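Hypothetical conserved protein, GK1056 (Geobacillus kaustophilus, PDB 2QYH) is of uncharacterised function but, as a haloacid dehalogenase-like hydrolase, is probably a magnesium-dependent phosphatase. Local coordinates at residues D[5-10]-D[40-45]; D[205-210]-D[222-227]. All coordinates share one frame; numbering follows the deposited sequence.

In the fold
Both contacts lie in one mixed sheet and join neighbouring parallel strands at the C-terminal ends where a haloacid dehalogenase-like fold carries its active site. Contact 1 closes the unit strand 5-8, helix 23-34, strand 38-42; contact 2, which follows later in the chain, closes strand 202-206, helix 212-217, strand 220-223. Their centres are about 12 Å apart. Strands 5-8 and 202-206 are adjacent, so the order 38-42, 5-8, 202-206, 220-223 runs unbroken through both. Phe7 O and Phe205 N, 2.9 Å apart, probably form a hydrogen bond at this seam, and the Phe8 and Phe205 rings meet beside it. Asp9 at the end of strand 5-8 lies near Lys184 and Asp211, consistent with a phosphatase site.

Contact 1. Residues D[5-10]-D[40-45]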
ATOM      1  N   ILE D   5       4.576 -24.750  -2.696  1.00 28.39           N
ATOM      2  CA  ILE D   5       4.090 -23.417  -2.393  1.00 28.39           C
ATOM      3  C   ILE D   5       4.821 -22.924  -1.161  1.00 28.39           C
ATOM      4  O   ILE D   5       5.170 -23.712  -0.286  1.00 28.39           O
ATOM      5  CB  ILE D   5       2.559 -23.421  -2.139  1.00 21.36           C
ATOM      6  CG1 ILE D   5       2.060 -21.991  -1.918  1.00 20.36           C
ATOM      7  CG2 ILE D   5       2.219 -24.319  -0.960  1.00 20.36           C
ATOM      8  CD1 ILE D   5       0.538 -21.860  -1.943  1.00 20.36           C
ATOM      9  N   VAL D   6       5.085 -21.626  -1.113  1.00 25.09           N
ATOM     10  CA  VAL D   6       5.769 -21.037   0.029  1.00 25.09           C
ATOM     11  C   VAL D   6       4.911 -19.893   0.557  1.00 25.09           C
ATOM     12  O   VAL D   6       4.492 -19.025  -0.204  1.00 25.09           O
ATOM     13  CB  VAL D   6       7.173 -20.478  -0.358  1.00 22.48           C
ATOM     14  CG1 VAL D   6       7.887 -19.956   0.893  1.00 21.48           C
ATOM     15  CG2 VAL D   6       8.006 -21.560  -1.037  1.00 21.48           C
ATOM     16  N   PHE D   7       4.655 -19.908   1.859  1.00 28.34           N
ATOM     17  CA  PHE D   7       3.862 -18.879   2.519  1.00 29.34           C
ATOM     18  C   PHE D   7       4.780 -17.945   3.309  1.00 30.34           C
ATOM     19  O   PHE D   7       5.761 -18.391   3.896  1.00 30.34           O
ATOM     20  CB  PHE D   7       2.852 -19.536   3.456  1.00 25.60           C
ATOM     21  CG  PHE D   7       1.709 -20.182   2.747  1.00 24.60           C
ATOM     22  CD1 PHE D   7       0.573 -19.449   2.428  1.00 22.60           C
ATOM     23  CD2 PHE D   7       1.768 -21.525   2.380  1.00 20.60           C
ATOM     24  CE1 PHE D   7      -0.494 -20.048   1.750  1.00 22.60           C
ATOM     25  CE2 PHE D   7       0.710 -22.129   1.703  1.00 20.60           C
ATOM     26  CZ  PHE D   7      -0.422 -21.390   1.388  1.00 21.60           C
ATOM     27  N   PHE D   8       4.455 -16.654   3.322  1.00 31.65           N
ATOM     28  CA  PHE D   8       5.264 -15.661   4.024  1.00 32.65           C
ATOM     29  C   PHE D   8       4.420 -14.762   4.904  1.00 33.65           C
ATOM     30  O   PHE D   8       3.367 -14.297   4.482  1.00 33.65           O
ATOM     31  CB  PHE D   8       5.982 -14.748   3.030  1.00 28.63           C
ATOM     32  CG  PHE D   8       6.953 -15.452   2.136  1.00 28.63           C
ATOM     33  CD1 PHE D   8       8.258 -15.697   2.558  1.00 28.63           C
ATOM     34  CD2 PHE D   8       6.577 -15.846   0.853  1.00 28.63           C
ATOM     35  CE1 PHE D   8       9.177 -16.324   1.708  1.00 27.63           C
ATOM     36  CE2 PHE D   8       7.482 -16.470   0.004  1.00 28.63           C
ATOM     37  CZ  PHE D   8       8.787 -16.709   0.427  1.00 29.63           C
ATOM     38  N   ASP D   9       4.873 -14.521   6.127  1.00 28.39           N
ATOM     39  CA  ASP D   9       4.171 -13.601   7.001  1.00 29.39           C
ATOM     40  C   ASP D   9       4.784 -12.278   6.543  1.00 28.39           C
ATOM     41  O   ASP D   9       5.821 -12.290   5.877  1.00 29.39           O
ATOM     42  CB  ASP D   9       4.500 -13.881   8.466  1.00 62.61           C
ATOM     43  CG  ASP D   9       3.791 -12.929   9.411  1.00 64.61           C
ATOM     44  OD1 ASP D   9       2.566 -12.726   9.238  1.00 66.61           O
ATOM     45  OD2 ASP D   9       4.458 -12.393  10.326  1.00 69.61           O
ATOM     46  N   ILE D  10       4.175 -11.146   6.877  1.00 31.17           N
ATOM     47  CA  ILE D  10       4.700  -9.863   6.415  1.00 31.17           C
ATOM     48  C   ILE D  10       5.824  -9.228   7.254  1.00 31.17           C
ATOM     49  O   ILE D  10       6.999  -9.279   6.863  1.00 30.17           O
ATOM     50  CB  ILE D  10       3.540  -8.855   6.225  1.00 22.31           C
ATOM     51  CG1 ILE D  10       2.523  -9.435   5.242  1.00 22.31           C
ATOM     52  CG2 ILE D  10       4.053  -7.541   5.670  1.00 21.31           C
ATOM     53  CD1 ILE D  10       1.207  -8.692   5.209  1.00 22.31           C
ATOM     54  N   ALA D  40       2.797 -17.160  -1.720  1.00 21.08           N
ATOM     55  CA  ALA D  40       1.626 -16.550  -1.116  1.00 21.08           C
ATOM     56  C   ALA D  40       1.936 -15.975   0.255  1.00 22.08           C
ATOM     57  O   ALA D  40       2.871 -16.407   0.938  1.00 22.08           O
ATOM     58  CB  ALA D  40       0.501 -17.581  -1.007  1.00 18.70           C
ATOM     59  N   ILE D  41       1.143 -14.984   0.642  1.00 24.86           N
ATOM     60  CA  ILE D  41       1.289 -14.346   1.935  1.00 24.86           C
ATOM     61  C   ILE D  41       0.231 -14.929   2.868  1.00 25.86           C
ATOM     62  O   ILE D  41      -0.878 -15.217   2.435  1.00 25.86           O
ATOM     63  CB  ILE D  41       1.068 -12.826   1.815  1.00 20.74           C
ATOM     64  CG1 ILE D  41       2.276 -12.186   1.127  1.00 20.74           C
ATOM     65  CG2 ILE D  41       0.798 -12.220   3.195  1.00 19.74           C
ATOM     66  CD1 ILE D  41       2.125 -10.682   0.853  1.00 20.74           C
ATOM     67  N   ALA D  42       0.575 -15.131   4.132  1.00 25.62           N
ATOM     68  CA  ALA D  42      -0.389 -15.641   5.109  1.00 25.62           C
ATOM     69  C   ALA D  42      -0.355 -14.635   6.243  1.00 26.62           C
ATOM     70  O   ALA D  42       0.682 -14.451   6.879  1.00 27.62           O
ATOM     71  CB  ALA D  42       0.013 -17.014   5.610  1.00 15.46           C
ATOM     72  N   THR D  43      -1.484 -13.988   6.500  1.00 28.75           N
ATOM     73  CA  THR D  43      -1.528 -12.965   7.533  1.00 28.75           C
ATOM     74  C   THR D  43      -2.902 -12.809   8.174  1.00 28.75           C
ATOM     75  O   THR D  43      -3.901 -13.311   7.665  1.00 27.75           O
ATOM     76  CB  THR D  43      -1.112 -11.604   6.934  1.00 20.81           C
ATOM     77  OG1 THR D  43      -1.111 -10.600   7.954  1.00 18.81           O
ATOM     78  CG2 THR D  43      -2.082 -11.198   5.837  1.00 18.81           C
ATOM     79  N   GLY D  44      -2.939 -12.107   9.300  1.00 29.20           N
ATOM     80  CA  GLY D  44      -4.199 -11.876   9.975  1.00 30.20           C
ATOM     81  C   GLY D  44      -4.825 -10.591   9.464  1.00 31.20           C
ATOM     82  O   GLY D  44      -5.975 -10.279   9.773  1.00 31.20           O
ATOM     83  N   ARG D  45      -4.060  -9.852   8.664  1.00 32.24           N
ATOM     84  CA  ARG D  45      -4.515  -8.582   8.108  1.00 33.24           C
ATOM     85  C   ARG D  45      -5.611  -8.705   7.064  1.00 32.24           C
ATOM     86  O   ARG D  45      -5.869  -9.783   6.523  1.00 32.24           O
ATOM     87  CB  ARG D  45      -3.347  -7.836   7.471  1.00 41.73           C
ATOM     88  CG  ARG D  45      -2.197  -7.580   8.392  1.00 43.73           C
ATOM     89  CD  ARG D  45      -1.138  -6.795   7.671  1.00 47.73           C
ATOM     90  NE  ARG D  45       0.037  -6.565   8.502  1.00 49.73           N
ATOM     91  CZ  ARG D  45       1.060  -5.800   8.140  1.00 51.73           C
ATOM     92  NH1 ARG D  45       1.056  -5.186   6.959  1.00 49.73           N
ATOM     93  NH2 ARG D  45       2.082  -5.644   8.964  1.00 52.73           N
TER
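Ala40 pairs with Phe7, and Ile41 with Phe8, across two parallel strands; the Ala40 backbone is bonded through both N and O: Ala40 N donates to Val6 O at 2.9 Å, and Ala40 O accepts from Phe8 N at 2.9 Å. Phe8 O then receives Ala42 N at 2.9 Å, the donor standing 41° out of the carbonyl plane. This ladder pairs the two strands of a beta-alpha-beta unit in a haloacid dehalogenase-like domain. On one sheet face the Phe7 ring, its CG anti to the carbonyl carbon (chi1 -74°), brings CE1 to 3.8 Å from Ala40 CB and CD1 to 4.0 Å from Ala42 CB. Just past strand 5-8, Ile10 CD1 lies over one face of the Arg45 guanidinium and 3.9 Å from Arg45 CD, while Ile10 CG1 meets Ile41 CG2 of strand 38-42. Thr43 OG1, anti to its own N, accepts from Arg45 N at 3.1 Å in a nearly straight bond (172°), an ST turn. A valine in place of Thr43 would probably leave Arg45 N without this acceptor and let the turn that sets Arg45 across Ile10 shift. Asp9, at the probable nucleophile position of a DxDx(T/V) pattern, has OD1 in a salt bridge with Lys184 NZ; Arg45 NH2 is paired with Asp11 OD2 and also hydrogen-bonds a glycerol, probably from the crystallisation liquor. Strand 202-206 continues the sheet beside strand 5-8, helix 184-195 packs on Phe7 and Ala42, and Phe50 covers Ile10, Ile41 and Thr43.

Contact 2. Residues D[205-210]-D[222-227]; sequences FGDGLN and VAMGNA
Phe205 and Val222 pair across adjacent parallel strands of the Rossmann-like sheet, joined by the beta-alpha-beta crossover through helix 212-217. Two backbone hydrogen bonds hold the strand ends: Gly206 N to Val222 O, 2.9 Å and nearly straight (163°), and Met224 N to Gly206 O, 3.1 Å and more bent (144°). Gly206 is thus gripped through both its N and O. The apolar contact is a CH-pi contact, with Val222 CB 3.9 Å from the Phe205 ring centroid and close to the ring normal, and Val222 CG1 3.7 Å from Phe205 CE1. Selenomethionine Met224 approaches the same ring at its edge, SE 4.1 Å from Phe205 CD1; its chain, bent at chi2 (-69°) and chi3, sets the selenium beside that edge. Ile247 of helix 246-253 touches both residues. Among polar groups, Asp207 N and Gly208 N both donate to Asp211 OD2, fixing the start of the GDGLND loop, which probably corresponds to the acidic metal-site motif of this superfamily. Across the contact, the Met224-Ala227 type I turn carries the chain back to Asp207. The Asp207 carboxylate, with CG anti to the backbone N, brings OD1 to 3.5 Å from Ala227 CA.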
ATOM      1  N   PHE D 205       7.637 -19.174   6.007  1.00 30.37           N
ATOM      2  CA  PHE D 205       8.652 -18.373   6.689  1.00 30.37           C
ATOM      3  C   PHE D 205       7.946 -17.476   7.694  1.00 30.37           C
ATOM      4  O   PHE D 205       7.060 -16.703   7.326  1.00 31.37           O
ATOM      5  CB  PHE D 205       9.431 -17.495   5.700  1.00 23.47           C
ATOM      6  CG  PHE D 205      10.427 -18.245   4.875  1.00 22.47           C
ATOM      7  CD1 PHE D 205      11.785 -17.966   4.985  1.00 22.47           C
ATOM      8  CD2 PHE D 205      10.010 -19.203   3.957  1.00 21.47           C
ATOM      9  CE1 PHE D 205      12.722 -18.629   4.183  1.00 22.47           C
ATOM     10  CE2 PHE D 205      10.930 -19.870   3.154  1.00 22.47           C
ATOM     11  CZ  PHE D 205      12.291 -19.585   3.263  1.00 23.47           C
ATOM     12  N   GLY D 206       8.347 -17.576   8.958  1.00 34.27           N
ATOM     13  CA  GLY D 206       7.729 -16.773   9.998  1.00 35.27           C
ATOM     14  C   GLY D 206       8.730 -16.185  10.967  1.00 36.27           C
ATOM     15  O   GLY D 206       9.891 -16.598  11.014  1.00 36.27           O
ATOM     16  N   ASP D 207       8.262 -15.240  11.774  1.00 40.82           N
ATOM     17  CA  ASP D 207       9.117 -14.549  12.722  1.00 41.82           C
ATOM     18  C   ASP D 207       8.491 -14.367  14.101  1.00 41.82           C
ATOM     19  O   ASP D 207       9.190 -14.352  15.109  1.00 42.82           O
ATOM     20  CB  ASP D 207       9.475 -13.188  12.128  1.00 44.24           C
ATOM     21  CG  ASP D 207      10.143 -12.270  13.120  1.00 47.24           C
ATOM     22  OD1 ASP D 207      11.325 -12.509  13.462  1.00 49.24           O
ATOM     23  OD2 ASP D 207       9.474 -11.305  13.556  1.00 49.24           O
ATOM     24  N   GLY D 208       7.175 -14.228  14.156  1.00 31.76           N
ATOM     25  CA  GLY D 208       6.532 -14.022  15.440  1.00 30.76           C
ATOM     26  C   GLY D 208       5.747 -15.197  15.972  1.00 30.76           C
ATOM     27  O   GLY D 208       5.528 -16.198  15.281  1.00 30.76           O
ATOM     28  N   LEU D 209       5.310 -15.056  17.218  1.00 33.78           N
ATOM     29  CA  LEU D 209       4.540 -16.084  17.905  1.00 33.78           C
ATOM     30  C   LEU D 209       3.263 -16.438  17.147  1.00 33.78           C
ATOM     31  O   LEU D 209       2.780 -17.569  17.224  1.00 34.78           O
ATOM     32  CB  LEU D 209       4.194 -15.598  19.308  1.00 25.39           C
ATOM     33  CG  LEU D 209       5.379 -15.131  20.166  1.00 26.39           C
ATOM     34  CD1 LEU D 209       4.853 -14.477  21.430  1.00 25.39           C
ATOM     35  CD2 LEU D 209       6.292 -16.317  20.494  1.00 25.39           C
ATOM     36  N   ASN D 210       2.711 -15.475  16.413  1.00 34.26           N
ATOM     37  CA  ASN D 210       1.495 -15.745  15.651  1.00 34.26           C
ATOM     38  C   ASN D 210       1.802 -16.629  14.437  1.00 34.26           C
ATOM     39  O   ASN D 210       0.899 -17.085  13.734  1.00 34.26           O
ATOM     40  CB  ASN D 210       0.816 -14.434  15.226  1.00 61.63           C
ATOM     41  CG  ASN D 210       1.638 -13.629  14.242  1.00 62.63           C
ATOM     42  OD1 ASN D 210       2.808 -13.915  13.999  1.00 62.63           O
ATOM     43  ND2 ASN D 210       1.023 -12.601  13.676  1.00 65.63           N
ATOM     44  N   VAL D 222      10.080 -22.450   8.442  1.00 36.91           N
ATOM     45  CA  VAL D 222      11.330 -21.718   8.519  1.00 36.91           C
ATOM     46  C   VAL D 222      11.207 -20.479   9.392  1.00 36.91           C
ATOM     47  O   VAL D 222      10.385 -19.599   9.129  1.00 37.91           O
ATOM     48  CB  VAL D 222      11.804 -21.285   7.127  1.00 33.50           C
ATOM     49  CG1 VAL D 222      13.160 -20.608   7.231  1.00 33.50           C
ATOM     50  CG2 VAL D 222      11.883 -22.493   6.214  1.00 33.50           C
ATOM     51  N   ALA D 223      12.021 -20.424  10.441  1.00 36.21           N
ATOM     52  CA  ALA D 223      12.032 -19.281  11.347  1.00 36.21           C
ATOM     53  C   ALA D 223      13.155 -18.361  10.896  1.00 36.21           C
ATOM     54  O   ALA D 223      14.189 -18.827  10.427  1.00 36.21           O
ATOM     55  CB  ALA D 223      12.285 -19.736  12.780  1.00 19.93           C
HETATM   56  N   MSE D 224      12.954 -17.056  11.037  1.00 34.82           N
HETATM   57  CA  MSE D 224      13.971 -16.065  10.670  1.00 34.82           C
HETATM   58  C   MSE D 224      15.039 -15.963  11.770  1.00 34.82           C
HETATM   59  O   MSE D 224      14.737 -16.188  12.936  1.00 48.94           O
HETATM   60  CB  MSE D 224      13.322 -14.687  10.534  1.00 47.11           C
HETATM   61  CG  MSE D 224      12.081 -14.643   9.627  1.00 47.11           C
HETATM   62 SE   MSE D 224      12.610 -14.935   7.689  1.00 47.11          SE
HETATM   63  CE  MSE D 224      13.511 -13.192   7.212  1.00 47.11           C
ATOM     64  N   GLY D 225      16.249 -15.554  11.385  1.00 40.45           N
ATOM     65  CA  GLY D 225      17.353 -15.381  12.308  1.00 42.45           C
ATOM     66  C   GLY D 225      17.028 -14.722  13.644  1.00 43.45           C
ATOM     67  O   GLY D 225      17.497 -15.196  14.685  1.00 43.45           O
ATOM     68  N   ASN D 226      16.259 -13.641  13.671  1.00 44.74           N
ATOM     69  CA  ASN D 226      15.966 -13.034  14.964  1.00 46.74           C
ATOM     70  C   ASN D 226      14.566 -13.328  15.463  1.00 46.74           C
ATOM     71  O   ASN D 226      13.934 -12.478  16.100  1.00 46.74           O
ATOM     72  CB  ASN D 226      16.210 -11.508  14.920  1.00 87.85           C
ATOM     73  CG  ASN D 226      17.660 -11.168  14.641  1.00 89.85           C
ATOM     74  OD1 ASN D 226      18.563 -11.893  15.068  1.00 92.85           O
ATOM     75  ND2 ASN D 226      17.896 -10.074  13.927  1.00 90.85           N
ATOM     76  N   ALA D 227      14.083 -14.533  15.204  1.00 44.32           N
ATOM     77  CA  ALA D 227      12.747 -14.892  15.656  1.00 44.32           C
ATOM     78  C   ALA D 227      12.740 -15.344  17.120  1.00 43.32           C
ATOM     79  O   ALA D 227      13.762 -15.775  17.651  1.00 43.32           O
ATOM     80  CB  ALA D 227      12.174 -16.018  14.765  1.00 39.54           C
TER